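Local coordinates for chitinase (Paenibacillus sp. FPU-7, PDB 5GZT), which probably hydrolyses internal beta-1,4 linkages of chitin and chitodextrins at random, with two family 18 glycoside hydrolase regions in one chain, at residues 690-695 against 703-708; 308-313 against 320-325; 1071-1076 against 1096-1101; 192-197 against 644-649. All blocks are in the same frame, centred on the assembly; numbering follows the deposited sequence.

Contact 1: residues 690-695 against 703-708; sequences SDVTVS and YTVANA. With FMT (formic acid), chain J.
Val-694 and Tyr-703 come alongside each other between two strands that share no backbone hydrogen bond. The valine CB lies 3.9 Å from Tyr-703 CE2, reaching the ring obliquely, with CZ only slightly farther off. From there CG2 sits anti to the carbonyl carbon and beside the backbone N, a position that carries it inward, where it touches Val-705 CG1 at 3.9 Å and brushes the same ring carbon, CE2. Val-705 CG1 is thus shared, because its other neighbour is Val-692 CG1 at 4.0 Å. Val-692 also uses its CB, which rests on Val-705 CG2. The valine side chains pass alongside one another, running in opposite senses. Behind them, Val-717, Val-734 and Val-736 extend the apolar layer.

At the polar end of the tyrosine a formic acid molecule, probably from the crystallisation liquor, bridges the two strands in this crystal. Its O1 accepts from Tyr-703 OH at 2.7 Å, approached at the ring edge and in the ring plane, and from Val-694 N at 3.0 Å with an N-H...O angle of 158°. That backbone N-H is turned away from strand 732-738, which pairs instead with Thr-693 and Ser-695.

The strand axes approach to 8.5 Å and run at 143° to each other, too far apart for pairing. Strand 692-695 is an edge strand of one sheet and strand 703-707 an edge strand of another, within this chain; their facing valines contribute to the apolar layer between the two sheets, near the edge, consistent with a beta sandwich of the chitinase W immunoglobulin-like domain.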
# COMPACT_ATOMS: atom_id res chain seq x y z
N SER B 690 -32.33 15.10 -12.59
CA SER B 690 -31.46 15.32 -13.76
C SER B 690 -30.17 14.48 -13.61
O SER B 690 -29.38 14.33 -14.56
CB SER B 690 -31.26 16.87 -13.99
OG SER B 690 -30.50 17.42 -12.90
N ASP B 691 -29.98 13.84 -12.42
CA ASP B 691 -28.82 13.02 -12.22
C ASP B 691 -28.92 11.57 -12.77
O ASP B 691 -27.92 10.84 -12.79
CB ASP B 691 -28.56 12.90 -10.72
CG ASP B 691 -28.18 14.27 -10.07
OD1 ASP B 691 -27.68 15.12 -10.83
OD2 ASP B 691 -28.40 14.35 -8.82
N VAL B 692 -30.11 11.17 -13.20
CA VAL B 692 -30.34 9.85 -13.73
C VAL B 692 -31.25 9.95 -14.97
O VAL B 692 -32.31 10.63 -14.89
CB VAL B 692 -31.06 8.97 -12.68
CG1 VAL B 692 -31.35 7.57 -13.23
CG2 VAL B 692 -30.18 8.77 -11.44
N THR B 693 -30.94 9.19 -16.03
CA THR B 693 -31.90 9.11 -17.14
C THR B 693 -32.38 7.68 -17.29
O THR B 693 -31.58 6.72 -17.23
CB THR B 693 -31.31 9.55 -18.49
OG1 THR B 693 -30.39 8.57 -18.90
CG2 THR B 693 -30.56 10.86 -18.38
N VAL B 694 -33.68 7.50 -17.47
CA VAL B 694 -34.27 6.19 -17.59
C VAL B 694 -34.99 6.14 -18.96
O VAL B 694 -35.79 7.00 -19.23
CB VAL B 694 -35.31 5.94 -16.48
CG1 VAL B 694 -35.91 4.51 -16.61
CG2 VAL B 694 -34.66 6.25 -15.08
N SER B 695 -34.74 5.11 -19.77
CA SER B 695 -35.49 4.96 -21.01
C SER B 695 -36.13 3.56 -21.01
O SER B 695 -35.61 2.60 -20.38
CB SER B 695 -34.56 5.06 -22.20
OG SER B 695 -33.80 3.91 -22.18
N TYR B 703 -42.63 7.83 -13.57
CA TYR B 703 -41.65 7.25 -12.69
C TYR B 703 -40.90 8.40 -12.06
O TYR B 703 -40.87 9.50 -12.60
CB TYR B 703 -40.65 6.37 -13.48
CG TYR B 703 -39.90 7.14 -14.53
CD1 TYR B 703 -40.40 7.30 -15.83
CD2 TYR B 703 -38.68 7.70 -14.25
CE1 TYR B 703 -39.71 8.02 -16.80
CE2 TYR B 703 -37.98 8.42 -15.22
CZ TYR B 703 -38.51 8.53 -16.49
OH TYR B 703 -37.84 9.23 -17.40
N THR B 704 -40.24 8.11 -10.96
CA THR B 704 -39.30 9.09 -10.32
C THR B 704 -38.00 8.35 -9.98
O THR B 704 -37.97 7.06 -9.98
CB THR B 704 -39.92 9.57 -9.00
OG1 THR B 704 -40.18 8.45 -8.17
CG2 THR B 704 -41.24 10.29 -9.17
N VAL B 705 -36.90 9.09 -9.77
CA VAL B 705 -35.67 8.47 -9.35
C VAL B 705 -35.30 9.09 -7.99
O VAL B 705 -35.61 10.24 -7.77
CB VAL B 705 -34.54 8.65 -10.34
CG1 VAL B 705 -34.97 8.12 -11.69
CG2 VAL B 705 -34.16 10.12 -10.44
N ALA B 706 -34.67 8.31 -7.11
CA ALA B 706 -34.27 8.77 -5.80
C ALA B 706 -33.17 7.82 -5.35
O ALA B 706 -32.82 6.79 -6.04
CB ALA B 706 -35.45 8.76 -4.79
N ASN B 707 -32.60 8.14 -4.21
CA ASN B 707 -31.65 7.24 -3.55
C ASN B 707 -32.48 6.15 -2.92
O ASN B 707 -33.40 6.45 -2.18
CB ASN B 707 -30.88 7.95 -2.39
CG ASN B 707 -29.96 9.05 -2.89
OD1 ASN B 707 -28.73 8.94 -2.97
ND2 ASN B 707 -30.55 10.07 -3.25
N ALA B 708 -32.08 4.91 -3.09
CA ALA B 708 -32.83 3.78 -2.49
C ALA B 708 -32.72 3.72 -0.97
O ALA B 708 -31.64 3.71 -0.47
CB ALA B 708 -32.26 2.49 -3.05
C FMT J . -35.23 10.69 -17.96
O1 FMT J . -35.26 10.01 -16.89
O2 FMT J . -34.41 11.77 -18.18

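Contact 2: residues 308-313 against 320-325; sequences FGRINN and KEDAKW
Arg-310 and Asp-322 meet with their flat ends steeply turned, the guanidinium and carboxylate planes standing 72° apart. NH1 gives a nearly straight hydrogen bond to Asp-322 OD2, 3.0 Å long with an angle of 166°, and the same pair forms a salt bridge. The oxygen lies at the guanidinium edge, in its plane; seen from the aspartate, the arginine arrives on the anti side, somewhat out of the carboxylate plane. The arginine chain bends about CB-CG (chi2 -65°), which folds it round the acid, so that CD too lies 3.2 Å from OD2. NE donates a hydrogen bond to Gly-368 O, at the end of the next strand, 362-368.

The other carboxylate oxygen serves the backbone. Asp-322 is the N-cap of helix 323-326, and OD1 takes a weak capping bond from Lys-324 N, while a water sits 2.9 Å from OD1 and 2.6 Å from Ile-311 O. A second water joins Asn-312 ND2 to Glu-321 OE1.

A leucine in place of Arg-310 would probably leave the buried Asp-322 carboxylate without its charge partner and Gly-368 O without its side-chain donor.

Strand 303-312 is one of the parallel strands of a family 18 TIM barrel, and the bridge fastens its end to the capped helix that follows the short hairpin with strand 315-318.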
# COMPACT_ATOMS: atom_id res chain seq x y z
N PHE B 308 0.42 -7.40 14.98
CA PHE B 308 1.72 -6.83 15.25
C PHE B 308 2.63 -7.90 15.90
O PHE B 308 2.16 -8.90 16.59
CB PHE B 308 1.60 -5.75 16.32
CG PHE B 308 0.82 -4.52 15.88
CD1 PHE B 308 1.41 -3.56 15.06
CD2 PHE B 308 -0.45 -4.28 16.37
CE1 PHE B 308 0.74 -2.42 14.70
CE2 PHE B 308 -1.17 -3.15 16.00
CZ PHE B 308 -0.58 -2.22 15.16
N GLY B 309 3.92 -7.66 15.71
CA GLY B 309 4.91 -8.18 16.61
C GLY B 309 5.00 -7.36 17.85
O GLY B 309 4.71 -6.18 17.85
N ARG B 310 5.44 -8.00 18.94
CA ARG B 310 5.51 -7.36 20.23
C ARG B 310 6.89 -7.45 20.89
O ARG B 310 7.80 -8.19 20.45
CB ARG B 310 4.41 -7.91 21.11
CG ARG B 310 2.98 -7.50 20.71
CD ARG B 310 2.83 -6.00 20.89
NE ARG B 310 1.72 -5.34 20.23
CZ ARG B 310 0.51 -5.15 20.76
NH1 ARG B 310 0.20 -5.62 21.95
NH2 ARG B 310 -0.40 -4.46 20.09
N ILE B 311 7.04 -6.69 21.95
CA ILE B 311 8.28 -6.73 22.68
C ILE B 311 8.15 -7.41 24.04
O ILE B 311 7.44 -6.91 24.92
CB ILE B 311 8.82 -5.33 22.86
CG1 ILE B 311 8.95 -4.68 21.46
CG2 ILE B 311 10.17 -5.37 23.60
CD1 ILE B 311 9.30 -3.23 21.51
N ASN B 312 8.86 -8.52 24.21
CA ASN B 312 9.01 -9.17 25.54
C ASN B 312 10.50 -9.43 25.91
O ASN B 312 11.23 -10.03 25.12
CB ASN B 312 8.30 -10.51 25.55
CG ASN B 312 8.02 -10.98 26.95
OD1 ASN B 312 7.87 -10.17 27.88
ND2 ASN B 312 7.91 -12.29 27.12
N ASN B 313 10.91 -8.99 27.12
CA ASN B 313 12.33 -9.09 27.54
C ASN B 313 13.20 -8.54 26.44
O ASN B 313 14.11 -9.22 25.96
CB ASN B 313 12.78 -10.54 27.85
CG ASN B 313 11.96 -11.24 28.93
OD1 ASN B 313 11.71 -12.45 28.83
ND2 ASN B 313 11.54 -10.51 29.96
N LYS B 320 0.91 -13.36 20.68
CA LYS B 320 0.55 -14.37 21.73
C LYS B 320 1.49 -14.43 22.91
O LYS B 320 1.08 -14.86 23.99
CB LYS B 320 0.40 -15.79 21.13
CG LYS B 320 1.72 -16.43 20.74
CD LYS B 320 1.54 -17.61 19.79
CE LYS B 320 0.80 -18.74 20.48
NZ LYS B 320 0.08 -19.72 19.59
N GLU B 321 2.70 -13.94 22.73
CA GLU B 321 3.69 -13.88 23.81
C GLU B 321 3.71 -12.60 24.56
O GLU B 321 4.61 -12.39 25.37
CB GLU B 321 5.05 -14.15 23.21
CG GLU B 321 5.09 -15.53 22.54
CD GLU B 321 6.49 -15.98 22.12
OE1 GLU B 321 7.48 -15.66 22.85
OE2 GLU B 321 6.59 -16.65 21.07
N ASP B 322 2.74 -11.73 24.33
CA ASP B 322 2.71 -10.39 24.97
C ASP B 322 1.61 -10.41 26.00
O ASP B 322 0.43 -10.34 25.63
CB ASP B 322 2.42 -9.25 23.94
CG ASP B 322 2.39 -7.88 24.59
OD1 ASP B 322 2.70 -7.77 25.79
OD2 ASP B 322 2.08 -6.87 23.90
N ALA B 323 1.98 -10.46 27.28
CA ALA B 323 1.00 -10.72 28.35
C ALA B 323 0.09 -9.56 28.57
O ALA B 323 -1.01 -9.74 29.09
CB ALA B 323 1.67 -11.06 29.68
N LYS B 324 0.56 -8.36 28.25
CA LYS B 324 -0.23 -7.16 28.34
C LYS B 324 -1.51 -7.34 27.52
O LYS B 324 -2.57 -6.99 27.96
CB LYS B 324 0.59 -5.98 27.82
CG LYS B 324 -0.14 -4.65 27.70
CD LYS B 324 -0.22 -3.91 29.01
CE LYS B 324 -1.57 -3.26 29.17
NZ LYS B 324 -1.63 -2.52 30.45
N TRP B 325 -1.35 -7.96 26.36
CA TRP B 325 -2.42 -8.30 25.47
C TRP B 325 -3.23 -9.56 25.94
O TRP B 325 -4.46 -9.50 26.11
CB TRP B 325 -1.86 -8.55 24.07
CG TRP B 325 -2.92 -8.66 23.09
CD1 TRP B 325 -3.83 -7.68 22.78
CD2 TRP B 325 -3.25 -9.79 22.29
NE1 TRP B 325 -4.70 -8.15 21.83
CE2 TRP B 325 -4.37 -9.43 21.51
CE3 TRP B 325 -2.74 -11.07 22.17
CZ2 TRP B 325 -4.96 -10.29 20.59
CZ3 TRP B 325 -3.34 -11.93 21.22
CH2 TRP B 325 -4.43 -11.54 20.47
O HOH W 1 5.52 -8.18 26.22
O HOH W 2 8.58 -14.38 25.00

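Contact 3: residues 1071-1076 against 1096-1101; sequences SAKAPY and LKYKAE
Lys-1073 lays its aliphatic chain over one face of the Tyr-1098 ring. CD makes the CH-pi contact, 4.0 Å from the ring centroid and 14° off the normal, displaced a little toward the rim. Nearer the backbone, Lys-1073 CB stands 4.2 Å from Tyr-1098 CG, and Lys-1073 CG packs on Tyr-1098 CD1, so the lysine follows the ring from root to hydroxyl. At the far end, NZ lies 3.6 Å from CZ. A bend about CB-CG (chi2 -62°) turns the lysine chain along the ring. A valine in place of Tyr-1098 would probably take away the face on which these methylenes lie, leaving the lysine held chiefly by its NZ bond to Asn-1070.

Next out, Asn-1070 OD1 accepts that hydrogen bond and fixes the tip, while Trp-1068 touches both partners. A G1 beta bulge sets Lys-1073 and Ala-1074 together opposite Asp-1069, the lysine in a left-handed conformation, where strands 1065-1069 and 1074-1079 turn back on each other. This antiparallel sheet interrupts the second barrel between strands 1015-1020 and 1110-1114, consistent with the insertion domain of many family 18 chitinases.

Tyr-1098 belongs to helix 1093-1106, which leads into strand 1110-1114. On the same helix, Lys-1097 and Ala-1100 touch Glu-1131 of helix 1123-1133, and Lys-1099 NZ forms a salt bridge with Asp-1091.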
# COMPACT_ATOMS: atom_id res chain seq x y z
N SER B 1071 -20.38 -17.87 0.46
CA SER B 1071 -20.18 -16.70 -0.32
C SER B 1071 -20.52 -17.05 -1.79
O SER B 1071 -21.11 -16.21 -2.48
CB SER B 1071 -18.75 -16.10 -0.17
OG SER B 1071 -17.79 -16.92 -0.71
N ALA B 1072 -20.20 -18.28 -2.22
CA ALA B 1072 -20.48 -18.75 -3.61
C ALA B 1072 -21.91 -19.20 -3.83
O ALA B 1072 -22.36 -19.26 -4.98
CB ALA B 1072 -19.53 -19.87 -4.01
N LYS B 1073 -22.61 -19.53 -2.73
CA LYS B 1073 -23.87 -20.23 -2.73
C LYS B 1073 -23.79 -21.52 -3.54
O LYS B 1073 -24.62 -21.81 -4.40
CB LYS B 1073 -25.02 -19.30 -3.22
CG LYS B 1073 -25.15 -17.99 -2.46
CD LYS B 1073 -25.46 -18.27 -0.98
CE LYS B 1073 -25.58 -16.98 -0.10
NZ LYS B 1073 -26.46 -17.37 1.04
N ALA B 1074 -22.79 -22.31 -3.23
CA ALA B 1074 -22.49 -23.51 -3.96
C ALA B 1074 -22.20 -24.64 -3.03
O ALA B 1074 -21.39 -24.47 -2.09
CB ALA B 1074 -21.27 -23.28 -4.86
N PRO B 1075 -22.77 -25.82 -3.32
CA PRO B 1075 -22.41 -27.02 -2.60
C PRO B 1075 -21.21 -27.76 -3.17
O PRO B 1075 -20.81 -27.59 -4.36
CB PRO B 1075 -23.64 -27.87 -2.77
CG PRO B 1075 -24.04 -27.57 -4.22
CD PRO B 1075 -23.77 -26.12 -4.37
N TYR B 1076 -20.60 -28.57 -2.29
CA TYR B 1076 -19.55 -29.48 -2.67
C TYR B 1076 -19.53 -30.65 -1.72
O TYR B 1076 -20.06 -30.58 -0.62
CB TYR B 1076 -18.18 -28.84 -2.74
CG TYR B 1076 -17.64 -28.11 -1.51
CD1 TYR B 1076 -18.11 -26.87 -1.13
CD2 TYR B 1076 -16.61 -28.65 -0.74
CE1 TYR B 1076 -17.59 -26.19 -0.02
CE2 TYR B 1076 -16.08 -27.99 0.35
CZ TYR B 1076 -16.58 -26.75 0.72
OH TYR B 1076 -16.08 -26.09 1.79
N LEU B 1096 -29.76 -24.20 -6.98
CA LEU B 1096 -30.65 -23.88 -8.10
C LEU B 1096 -31.71 -22.89 -7.67
O LEU B 1096 -32.10 -22.02 -8.45
CB LEU B 1096 -31.30 -25.14 -8.69
CG LEU B 1096 -30.27 -26.00 -9.37
CD1 LEU B 1096 -30.86 -27.39 -9.67
CD2 LEU B 1096 -29.79 -25.42 -10.67
N LYS B 1097 -32.12 -22.97 -6.41
CA LYS B 1097 -32.99 -21.93 -5.85
C LYS B 1097 -32.32 -20.61 -5.96
O LYS B 1097 -32.97 -19.62 -6.39
CB LYS B 1097 -33.36 -22.19 -4.41
CG LYS B 1097 -34.10 -21.06 -3.74
CD LYS B 1097 -34.73 -21.53 -2.44
CE LYS B 1097 -34.16 -20.83 -1.25
NZ LYS B 1097 -32.78 -21.32 -0.99
N TYR B 1098 -31.06 -20.53 -5.56
CA TYR B 1098 -30.39 -19.25 -5.62
C TYR B 1098 -30.18 -18.73 -7.11
O TYR B 1098 -30.12 -17.54 -7.32
CB TYR B 1098 -29.07 -19.31 -4.90
CG TYR B 1098 -29.19 -19.14 -3.37
CD1 TYR B 1098 -29.23 -17.91 -2.82
CD2 TYR B 1098 -29.17 -20.24 -2.53
CE1 TYR B 1098 -29.34 -17.76 -1.43
CE2 TYR B 1098 -29.30 -20.12 -1.14
CZ TYR B 1098 -29.35 -18.87 -0.60
OH TYR B 1098 -29.43 -18.68 0.73
N LYS B 1099 -29.96 -19.64 -8.08
CA LYS B 1099 -29.87 -19.28 -9.54
C LYS B 1099 -31.17 -18.67 -9.99
O LYS B 1099 -31.17 -17.65 -10.65
CB LYS B 1099 -29.53 -20.49 -10.37
CG LYS B 1099 -28.04 -20.82 -10.18
CD LYS B 1099 -27.54 -21.96 -11.04
CE LYS B 1099 -26.02 -22.03 -10.87
NZ LYS B 1099 -25.38 -23.07 -11.71
N ALA B 1100 -32.25 -19.26 -9.54
CA ALA B 1100 -33.57 -18.83 -9.85
C ALA B 1100 -33.92 -17.46 -9.21
O ALA B 1100 -34.52 -16.55 -9.84
CB ALA B 1100 -34.56 -19.87 -9.43
N GLU B 1101 -33.46 -17.30 -7.97
CA GLU B 1101 -33.57 -16.06 -7.28
C GLU B 1101 -32.76 -14.97 -7.95
O GLU B 1101 -33.26 -13.88 -8.06
CB GLU B 1101 -33.10 -16.22 -5.82
CG GLU B 1101 -33.23 -14.93 -5.01
CD GLU B 1101 -32.97 -15.17 -3.53
OE1 GLU B 1101 -33.85 -14.90 -2.71
OE2 GLU B 1101 -31.91 -15.65 -3.23

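Contact 4: residues 192-197 against 644-649; sequences NNDRQL and AKSGTP
Ser-646 and Asp-194 make the one side-chain approach between these two loops. Ser-646 OG lies 3.1 Å from Asp-194 OD1, with the serine CB also near that oxygen, at 3.4 Å. The hydroxyl may donate to the carboxylate, but its single proton has another acceptor within reach, so the bond is not settled. Asp-194 carries CG beside its backbone N and anti to the carbonyl carbon (chi1 -76°), from where the carboxylate reaches across to the serine. The other oxygen, OD2, has Lys-246 NZ as a long, weak ion partner.

Side-chain hydrogen bonds inside the first loop are firmer. Asn-192 OD1 accepts from Gln-196 N at 2.9 Å, a straight bond of 167°, although the donor is tilted well out of the carbonyl plane. In return Asn-192 ND2 gives to Gln-196 OE1 at 3.0 Å, on a lone pair and with both amide planes well aligned to the bond. The two residues thus clasp each other by side chain and backbone.

Backbone bonds shape both loops. Asn-192 to Arg-195 is a type I beta turn, closed by Arg-195 N to Asn-192 O, in the beta hairpin of strands 184-191 and 197-203. Residues 645-648 form a type II turn, closed by Thr-648 N to Lys-645 O. The contact thus sets the hairpin tip against the loop after helix 633-642, at the surface.

Neighbouring backbone pairs hold the hairpin tip: Asp-194 bonds to Gly-247, and Arg-195 to Leu-248. Arg-195 NH1 adds a hydrogen bond to Leu-248 O.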
# COMPACT_ATOMS: atom_id res chain seq x y z
N ASN B 192 6.41 10.35 -10.58
CA ASN B 192 5.15 11.03 -10.87
C ASN B 192 4.01 10.03 -10.73
O ASN B 192 4.26 8.86 -10.53
CB ASN B 192 5.16 11.65 -12.28
CG ASN B 192 5.53 10.66 -13.36
OD1 ASN B 192 5.27 9.43 -13.28
ND2 ASN B 192 6.21 11.17 -14.37
N ASN B 193 2.78 10.52 -10.90
CA ASN B 193 1.56 9.71 -10.83
C ASN B 193 1.60 8.49 -11.76
O ASN B 193 1.07 7.39 -11.44
CB ASN B 193 0.37 10.57 -11.19
CG ASN B 193 0.09 11.66 -10.18
OD1 ASN B 193 0.71 11.78 -9.12
ND2 ASN B 193 -0.84 12.45 -10.52
N ASP B 194 2.28 8.68 -12.90
CA ASP B 194 2.41 7.66 -13.93
C ASP B 194 3.47 6.58 -13.60
O ASP B 194 3.65 5.64 -14.36
CB ASP B 194 2.78 8.31 -15.28
CG ASP B 194 1.58 9.01 -15.96
OD1 ASP B 194 0.41 8.55 -15.82
OD2 ASP B 194 1.84 10.01 -16.69
N ARG B 195 4.18 6.76 -12.50
CA ARG B 195 5.15 5.81 -12.04
C ARG B 195 6.36 5.72 -12.97
O ARG B 195 6.92 4.64 -13.23
CB ARG B 195 4.44 4.47 -11.71
CG ARG B 195 3.55 4.68 -10.49
CD ARG B 195 2.93 3.41 -10.08
NE ARG B 195 1.96 3.06 -11.09
CZ ARG B 195 1.92 1.96 -11.79
NH1 ARG B 195 2.84 1.00 -11.65
NH2 ARG B 195 0.94 1.81 -12.66
N GLN B 196 6.78 6.90 -13.41
CA GLN B 196 8.13 7.09 -13.93
C GLN B 196 9.11 7.46 -12.85
O GLN B 196 8.80 8.17 -11.91
CB GLN B 196 8.18 8.19 -14.95
CG GLN B 196 7.44 7.81 -16.19
CD GLN B 196 7.55 8.90 -17.21
OE1 GLN B 196 7.23 10.05 -16.92
NE2 GLN B 196 8.01 8.56 -18.40
N LEU B 197 10.31 6.93 -13.02
CA LEU B 197 11.46 7.28 -12.25
C LEU B 197 12.32 8.28 -13.07
O LEU B 197 12.58 8.06 -14.26
CB LEU B 197 12.24 6.01 -11.95
CG LEU B 197 13.40 6.13 -10.99
CD1 LEU B 197 13.05 6.94 -9.78
CD2 LEU B 197 13.91 4.76 -10.56
N ALA B 644 -5.39 4.36 -11.75
CA ALA B 644 -6.16 4.82 -12.89
C ALA B 644 -5.23 5.37 -14.02
O ALA B 644 -4.30 6.13 -13.76
CB ALA B 644 -7.12 5.91 -12.47
N LYS B 645 -5.49 4.97 -15.26
CA LYS B 645 -4.77 5.54 -16.43
C LYS B 645 -4.96 7.07 -16.53
O LYS B 645 -6.10 7.57 -16.58
CB LYS B 645 -5.15 4.80 -17.76
CG LYS B 645 -6.57 4.97 -18.35
CD LYS B 645 -7.70 4.16 -17.68
CE LYS B 645 -8.48 4.92 -16.58
NZ LYS B 645 -8.88 4.11 -15.39
N SER B 646 -3.84 7.82 -16.49
CA SER B 646 -3.89 9.27 -16.78
C SER B 646 -4.54 9.46 -18.17
O SER B 646 -4.45 8.59 -19.09
CB SER B 646 -2.52 9.97 -16.70
OG SER B 646 -2.17 10.28 -15.36
N GLY B 647 -5.28 10.55 -18.28
CA GLY B 647 -6.06 10.84 -19.48
C GLY B 647 -7.40 10.15 -19.68
O GLY B 647 -8.12 10.58 -20.58
N THR B 648 -7.74 9.10 -18.90
CA THR B 648 -9.12 8.54 -18.93
C THR B 648 -9.80 8.62 -17.56
O THR B 648 -9.42 7.91 -16.62
CB THR B 648 -9.20 7.09 -19.44
OG1 THR B 648 -8.22 6.90 -20.47
CG2 THR B 648 -10.65 6.79 -19.94
N PRO B 649 -10.79 9.51 -17.43
CA PRO B 649 -11.50 9.55 -16.17
C PRO B 649 -12.31 8.25 -15.94
O PRO B 649 -12.70 7.54 -16.92
CB PRO B 649 -12.38 10.79 -16.28
CG PRO B 649 -11.97 11.48 -17.55
CD PRO B 649 -11.38 10.42 -18.42

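How the contacts relate
From the N terminus, the chain first enters contact 4 at 192-197, and this loop closes only at 644-649, more than 440 residues later, bringing the 184-203 hairpin to the loop after helix 633-642. Contact 2 is nested within it: its short loop, in the first family 18 region, ties strand 303-312 to helix 323-326, about 26 Å from contact 4 by nearest atoms. Past 649 the chain reaches contact 1, a short closure between two sheets of the immunoglobulin-like domain, and finally contact 3, in the second family 18 region, which joins its inserted sheet to a barrel helix. None of the four cross. Contacts 1 and 3 follow contact 4 in series.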